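Export chaperone SatS (Mycobacterium tuberculosis H37Rv, PDB 6DNM) acts as a chaperone for the SecA2 protein export pathway, probably by assisting proteins exported through it. Local coordinates at residues A[4-18]-A[74-88]. Residues are numbered along the deposited sequence; the frame is centred on the assembly and turned at random.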
loop_
_atom_site.group_PDB
_atom_site.type_symbol
_atom_site.label_atom_id
_atom_site.label_comp_id
_atom_site.label_asym_id
_atom_site.label_seq_id
_atom_site.Cartn_x
_atom_site.Cartn_y
_atom_site.Cartn_z
ATOM N N VAL A 4 23.925 -12.326 -1.039
ATOM C CA VAL A 4 24.510 -13.400 -0.247
ATOM C C VAL A 4 23.489 -14.008 0.719
ATOM O O VAL A 4 23.771 -15.007 1.378
ATOM C CB VAL A 4 25.802 -12.949 0.479
ATOM C CG1 VAL A 4 26.894 -12.604 -0.528
ATOM C CG2 VAL A 4 25.522 -11.767 1.392
ATOM N N VAL A 5 22.303 -13.411 0.804
ATOM C CA VAL A 5 21.225 -13.967 1.615
ATOM C C VAL A 5 20.416 -14.918 0.738
ATOM O O VAL A 5 19.821 -14.498 -0.258
ATOM C CB VAL A 5 20.339 -12.861 2.201
ATOM C CG1 VAL A 5 19.209 -13.479 3.005
ATOM C CG2 VAL A 5 21.171 -11.923 3.073
ATOM N N LEU A 6 20.393 -16.196 1.108
ATOM C CA LEU A 6 19.739 -17.212 0.294
ATOM C C LEU A 6 18.234 -17.224 0.545
ATOM O O LEU A 6 17.759 -16.871 1.626
ATOM C CB LEU A 6 20.322 -18.591 0.597
ATOM C CG LEU A 6 21.773 -18.848 0.158
ATOM C CD1 LEU A 6 22.040 -18.281 -1.230
ATOM C CD2 LEU A 6 22.776 -18.297 1.170
ATOM N N GLY A 7 17.485 -17.660 -0.473
ATOM C CA GLY A 7 16.032 -17.555 -0.428
ATOM C C GLY A 7 15.392 -18.313 0.717
ATOM O O GLY A 7 14.356 -17.892 1.244
ATOM N N GLY A 8 15.980 -19.438 1.112
ATOM C CA GLY A 8 15.440 -20.211 2.208
ATOM C C GLY A 8 15.910 -19.803 3.588
ATOM O O GLY A 8 15.576 -20.479 4.566
ATOM N N ASP A 9 16.685 -18.728 3.702
ATOM C CA ASP A 9 17.169 -18.295 5.007
ATOM C C ASP A 9 16.011 -17.799 5.874
ATOM O O ASP A 9 15.013 -17.268 5.377
ATOM C CB ASP A 9 18.239 -17.209 4.846
ATOM C CG ASP A 9 19.599 -17.775 4.423
ATOM O OD1 ASP A 9 20.502 -16.982 4.067
ATOM O OD2 ASP A 9 19.767 -19.014 4.435
ATOM N N ARG A 10 16.174 -17.977 7.192
ATOM C CA ARG A 10 15.097 -17.794 8.166
ATOM C C ARG A 10 14.424 -16.432 8.047
ATOM O O ARG A 10 13.191 -16.328 8.011
ATOM C CB ARG A 10 15.690 -17.954 9.571
ATOM C CG ARG A 10 14.696 -18.218 10.688
ATOM C CD ARG A 10 13.542 -19.077 10.228
ATOM N NE ARG A 10 13.035 -19.913 11.311
ATOM C CZ ARG A 10 12.209 -20.937 11.132
ATOM N NH1 ARG A 10 11.797 -21.248 9.909
ATOM N NH2 ARG A 10 11.795 -21.651 12.171
ATOM N N ASP A 11 15.224 -15.378 8.011
ATOM C CA ASP A 11 14.731 -14.011 8.083
ATOM C C ASP A 11 15.007 -13.310 6.765
ATOM O O ASP A 11 15.494 -12.175 6.747
ATOM C CB ASP A 11 15.438 -13.290 9.232
ATOM C CG ASP A 11 15.165 -13.935 10.580
ATOM O OD1 ASP A 11 13.980 -14.005 10.963
ATOM O OD2 ASP A 11 16.122 -14.396 11.241
ATOM N N PHE A 12 14.679 -13.971 5.656
ATOM C CA PHE A 12 15.081 -13.478 4.341
ATOM C C PHE A 12 14.621 -12.041 4.096
ATOM O O PHE A 12 15.426 -11.171 3.743
ATOM C CB PHE A 12 14.542 -14.388 3.238
ATOM C CG PHE A 12 14.837 -13.878 1.851
ATOM C CD1 PHE A 12 16.055 -14.152 1.249
ATOM C CD2 PHE A 12 13.913 -13.097 1.161
ATOM C CE1 PHE A 12 16.340 -13.679 -0.023
ATOM C CE2 PHE A 12 14.191 -12.624 -0.106
ATOM C CZ PHE A 12 15.409 -12.915 -0.702
ATOM N N TRP A 13 13.315 -11.784 4.210
ATOM C CA TRP A 13 12.804 -10.468 3.831
ATOM C C TRP A 13 13.312 -9.382 4.772
ATOM O O TRP A 13 13.626 -8.264 4.331
ATOM C CB TRP A 13 11.273 -10.495 3.740
ATOM C CG TRP A 13 10.817 -11.320 2.567
ATOM C CD1 TRP A 13 10.246 -12.562 2.607
ATOM C CD2 TRP A 13 10.947 -10.983 1.175
ATOM N NE1 TRP A 13 9.996 -13.009 1.329
ATOM C CE2 TRP A 13 10.420 -12.062 0.434
ATOM C CE3 TRP A 13 11.450 -9.874 0.487
ATOM C CZ2 TRP A 13 10.377 -12.062 -0.960
ATOM C CZ3 TRP A 13 11.401 -9.872 -0.899
ATOM C CH2 TRP A 13 10.864 -10.960 -1.608
ATOM N N LEU A 14 13.446 -9.705 6.060
ATOM C CA LEU A 14 14.054 -8.769 7.000
ATOM C C LEU A 14 15.488 -8.439 6.601
ATOM O O LEU A 14 15.890 -7.271 6.595
ATOM C CB LEU A 14 14.000 -9.352 8.412
ATOM C CG LEU A 14 14.401 -8.439 9.564
ATOM C CD1 LEU A 14 13.531 -7.199 9.612
ATOM C CD2 LEU A 14 14.301 -9.204 10.861
ATOM N N GLN A 15 16.264 -9.454 6.223
ATOM C CA GLN A 15 17.662 -9.218 5.874
ATOM C C GLN A 15 17.795 -8.397 4.597
ATOM O O GLN A 15 18.720 -7.589 4.469
ATOM C CB GLN A 15 18.383 -10.552 5.720
ATOM C CG GLN A 15 18.614 -11.282 7.028
ATOM C CD GLN A 15 19.604 -12.417 6.872
ATOM O OE1 GLN A 15 19.229 -13.587 6.903
ATOM N NE2 GLN A 15 20.873 -12.076 6.686
ATOM N N VAL A 16 16.905 -8.603 3.621
ATOM C CA VAL A 16 16.989 -7.805 2.397
ATOM C C VAL A 16 16.417 -6.403 2.563
ATOM O O VAL A 16 16.633 -5.549 1.692
ATOM C CB VAL A 16 16.467 -8.566 1.164
ATOM C CG1 VAL A 16 17.238 -9.861 0.976
ATOM C CG2 VAL A 16 14.988 -8.835 1.274
ATOM N N GLY A 17 15.695 -6.137 3.649
ATOM C CA GLY A 17 15.201 -4.800 3.926
ATOM C C GLY A 17 14.067 -4.353 3.038
ATOM O O GLY A 17 13.802 -3.154 2.939
ATOM N N ILE A 18 13.386 -5.288 2.385
ATOM C CA ILE A 18 12.303 -4.994 1.459
ATOM C C ILE A 18 11.138 -5.893 1.850
ATOM O O ILE A 18 11.340 -7.080 2.122
ATOM C CB ILE A 18 12.754 -5.248 0.002
ATOM C CG1 ILE A 18 13.896 -4.288 -0.377
ATOM C CG2 ILE A 18 11.592 -5.129 -0.970
ATOM C CD1 ILE A 18 14.674 -4.664 -1.640
ATOM N N LEU A 74 19.150 -1.251 -5.515
ATOM C CA LEU A 74 19.362 -1.376 -4.082
ATOM C C LEU A 74 20.329 -2.520 -3.817
ATOM O O LEU A 74 20.372 -3.508 -4.556
ATOM C CB LEU A 74 18.031 -1.619 -3.375
ATOM C CG LEU A 74 17.036 -0.461 -3.534
ATOM C CD1 LEU A 74 15.719 -0.813 -2.858
ATOM C CD2 LEU A 74 17.596 0.841 -2.987
ATOM N N SER A 75 21.096 -2.393 -2.736
ATOM C CA SER A 75 22.219 -3.300 -2.536
ATOM C C SER A 75 21.789 -4.742 -2.293
ATOM O O SER A 75 22.579 -5.662 -2.539
ATOM C CB SER A 75 23.097 -2.781 -1.408
ATOM O OG SER A 75 23.626 -1.525 -1.800
ATOM N N THR A 76 20.561 -4.966 -1.832
ATOM C CA THR A 76 20.060 -6.310 -1.581
ATOM C C THR A 76 19.107 -6.797 -2.660
ATOM O O THR A 76 18.555 -7.896 -2.527
ATOM C CB THR A 76 19.370 -6.374 -0.215
ATOM O OG1 THR A 76 18.551 -5.209 -0.042
ATOM C CG2 THR A 76 20.399 -6.450 0.896
ATOM N N TYR A 77 18.887 -6.013 -3.722
ATOM C CA TYR A 77 17.971 -6.476 -4.757
ATOM C C TYR A 77 18.488 -7.743 -5.434
ATOM O O TYR A 77 17.709 -8.647 -5.757
ATOM C CB TYR A 77 17.679 -5.383 -5.788
ATOM C CG TYR A 77 16.641 -5.860 -6.778
ATOM C CD1 TYR A 77 15.296 -5.890 -6.436
ATOM C CD2 TYR A 77 17.014 -6.352 -8.031
ATOM C CE1 TYR A 77 14.342 -6.357 -7.320
ATOM C CE2 TYR A 77 16.066 -6.818 -8.932
ATOM C CZ TYR A 77 14.726 -6.819 -8.563
ATOM O OH TYR A 77 13.761 -7.275 -9.431
ATOM N N ASP A 78 19.794 -7.833 -5.646
ATOM C CA ASP A 78 20.367 -9.022 -6.272
ATOM C C ASP A 78 20.082 -10.283 -5.475
ATOM O O ASP A 78 19.946 -11.325 -6.057
ATOM C CB ASP A 78 21.860 -8.872 -6.542
ATOM C CG ASP A 78 22.361 -9.833 -7.630
ATOM O OD1 ASP A 78 22.024 -9.621 -8.817
ATOM O OD2 ASP A 78 23.085 -10.779 -7.304
ATOM N N ASP A 79 19.981 -10.171 -4.155
ATOM C CA ASP A 79 19.607 -11.321 -3.335
ATOM C C ASP A 79 18.204 -11.807 -3.678
ATOM O O ASP A 79 17.942 -13.014 -3.695
ATOM C CB ASP A 79 19.686 -10.961 -1.849
ATOM C CG ASP A 79 21.106 -10.984 -1.308
ATOM O OD1 ASP A 79 22.038 -11.377 -2.043
ATOM O OD2 ASP A 79 21.289 -10.613 -0.131
ATOM N N ILE A 80 17.284 -10.877 -3.937
ATOM C CA ILE A 80 15.928 -11.259 -4.325
ATOM C C ILE A 80 15.933 -11.947 -5.681
ATOM O O ILE A 80 15.338 -13.018 -5.853
ATOM C CB ILE A 80 14.994 -10.037 -4.310
ATOM C CG1 ILE A 80 14.903 -9.459 -2.892
ATOM C CG2 ILE A 80 13.619 -10.420 -4.870
ATOM C CD1 ILE A 80 14.290 -8.080 -2.823
ATOM N N ARG A 81 16.597 -11.337 -6.665
ATOM C CA ARG A 81 16.617 -11.900 -8.010
ATOM C C ARG A 81 17.272 -13.272 -8.019
ATOM O O ARG A 81 16.771 -14.203 -8.663
ATOM C CB ARG A 81 17.339 -10.940 -8.961
ATOM C CG ARG A 81 17.443 -11.456 -10.389
ATOM C CD ARG A 81 17.945 -10.383 -11.338
ATOM N NE ARG A 81 19.293 -9.940 -10.996
ATOM C CZ ARG A 81 20.399 -10.412 -11.562
ATOM N NH1 ARG A 81 20.319 -11.351 -12.496
ATOM N NH2 ARG A 81 21.584 -9.950 -11.190
ATOM N N THR A 82 18.385 -13.420 -7.291
ATOM C CA THR A 82 19.080 -14.703 -7.217
ATOM C C THR A 82 18.230 -15.759 -6.518
ATOM O O THR A 82 18.237 -16.929 -6.911
ATOM C CB THR A 82 20.422 -14.527 -6.493
ATOM O OG1 THR A 82 21.212 -13.544 -7.175
ATOM C CG2 THR A 82 21.185 -15.829 -6.468
ATOM N N ALA A 83 17.489 -15.371 -5.479
ATOM C CA ALA A 83 16.575 -16.323 -4.856
ATOM C C ALA A 83 15.489 -16.751 -5.834
ATOM O O ALA A 83 15.110 -17.929 -5.878
ATOM C CB ALA A 83 15.965 -15.724 -3.588
ATOM N N ALA A 84 14.952 -15.800 -6.605
ATOM C CA ALA A 84 13.954 -16.142 -7.613
ATOM C C ALA A 84 14.510 -17.137 -8.626
ATOM O O ALA A 84 13.859 -18.138 -8.953
ATOM C CB ALA A 84 13.460 -14.875 -8.311
ATOM N N THR A 85 15.718 -16.880 -9.136
ATOM C CA THR A 85 16.279 -17.787 -10.135
ATOM C C THR A 85 16.751 -19.100 -9.515
ATOM O O THR A 85 16.768 -20.129 -10.199
ATOM C CB THR A 85 17.370 -17.096 -10.967
ATOM O OG1 THR A 85 18.412 -16.609 -10.113
ATOM C CG2 THR A 85 16.775 -15.920 -11.747
ATOM N N ASP A 86 17.121 -19.094 -8.230
ATOM C CA ASP A 86 17.457 -20.335 -7.540
ATOM C C ASP A 86 16.235 -21.213 -7.328
ATOM O O ASP A 86 16.384 -22.407 -7.049
ATOM C CB ASP A 86 18.016 -20.050 -6.144
ATOM C CG ASP A 86 19.468 -19.629 -6.150
ATOM O OD1 ASP A 86 20.128 -19.695 -7.212
ATOM O OD2 ASP A 86 19.947 -19.250 -5.061
ATOM N N GLY A 87 15.037 -20.640 -7.405
ATOM C CA GLY A 87 13.838 -21.362 -7.046
ATOM C C GLY A 87 13.537 -21.382 -5.565
ATOM O O GLY A 87 12.611 -22.083 -5.145
ATOM N N SER A 88 14.279 -20.626 -4.761
ATOM C CA SER A 88 14.127 -20.637 -3.315
ATOM C C SER A 88 13.360 -19.434 -2.788
ATOM O O SER A 88 13.118 -19.357 -1.580
ATOM C CB SER A 88 15.504 -20.685 -2.651
ATOM O OG SER A 88 16.253 -19.530 -2.987
HETATM O O HOH W 1 19.618 -15.080 -2.770
#
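Ile80 of helix 77-86 fills the closely packed side of this contact, its CD1 lying 3.6 Å from Ile18 CD1 and 3.9 Å from Trp13 CZ3. CG1 anti to the carbonyl carbon and an extended second torsion (166°) bring CD1 to the other segment. Leu33 of strand 29-37, against Trp13 and Ile18, and Leu63 of helix 56-63, against Ile80, extend this apolar layer. Phe12 pushes its ring edge at the helix backbone: CZ lies 3.9 Å from Asp79 O, near the ring plane, with Ile80 CA beside it. Val16 CG1 sits over one face of the same ring, toward its rim, and also meets Asp79 CB. Just before helix 77-86, Thr76 OG1 donates a 2.6 Å hydrogen bond to Val16 O, at the end of helix 12-16, tilted 19° from the carbonyl plane. Where the chain passes Ala83, Gly7 lets the backbones close in, its CA 3.7 Å from Ala83 CB.

The looser, more polar side is the margin at residues 4-6, where Val4 and Leu6 lie exposed. Asp79 OD2 takes the Val5 N-H at 3.1 Å, from well above the carboxylate plane, and a water donates to both Val5 O and Asp79 O. Apolar packing, with the Thr76-Val16 bond, thus joins helix 12-16 to helix 77-86, roughly antiparallel at 148°, while polar bonds to backbone groups hold the non-helical residues before the Leu6-Asp9 turn.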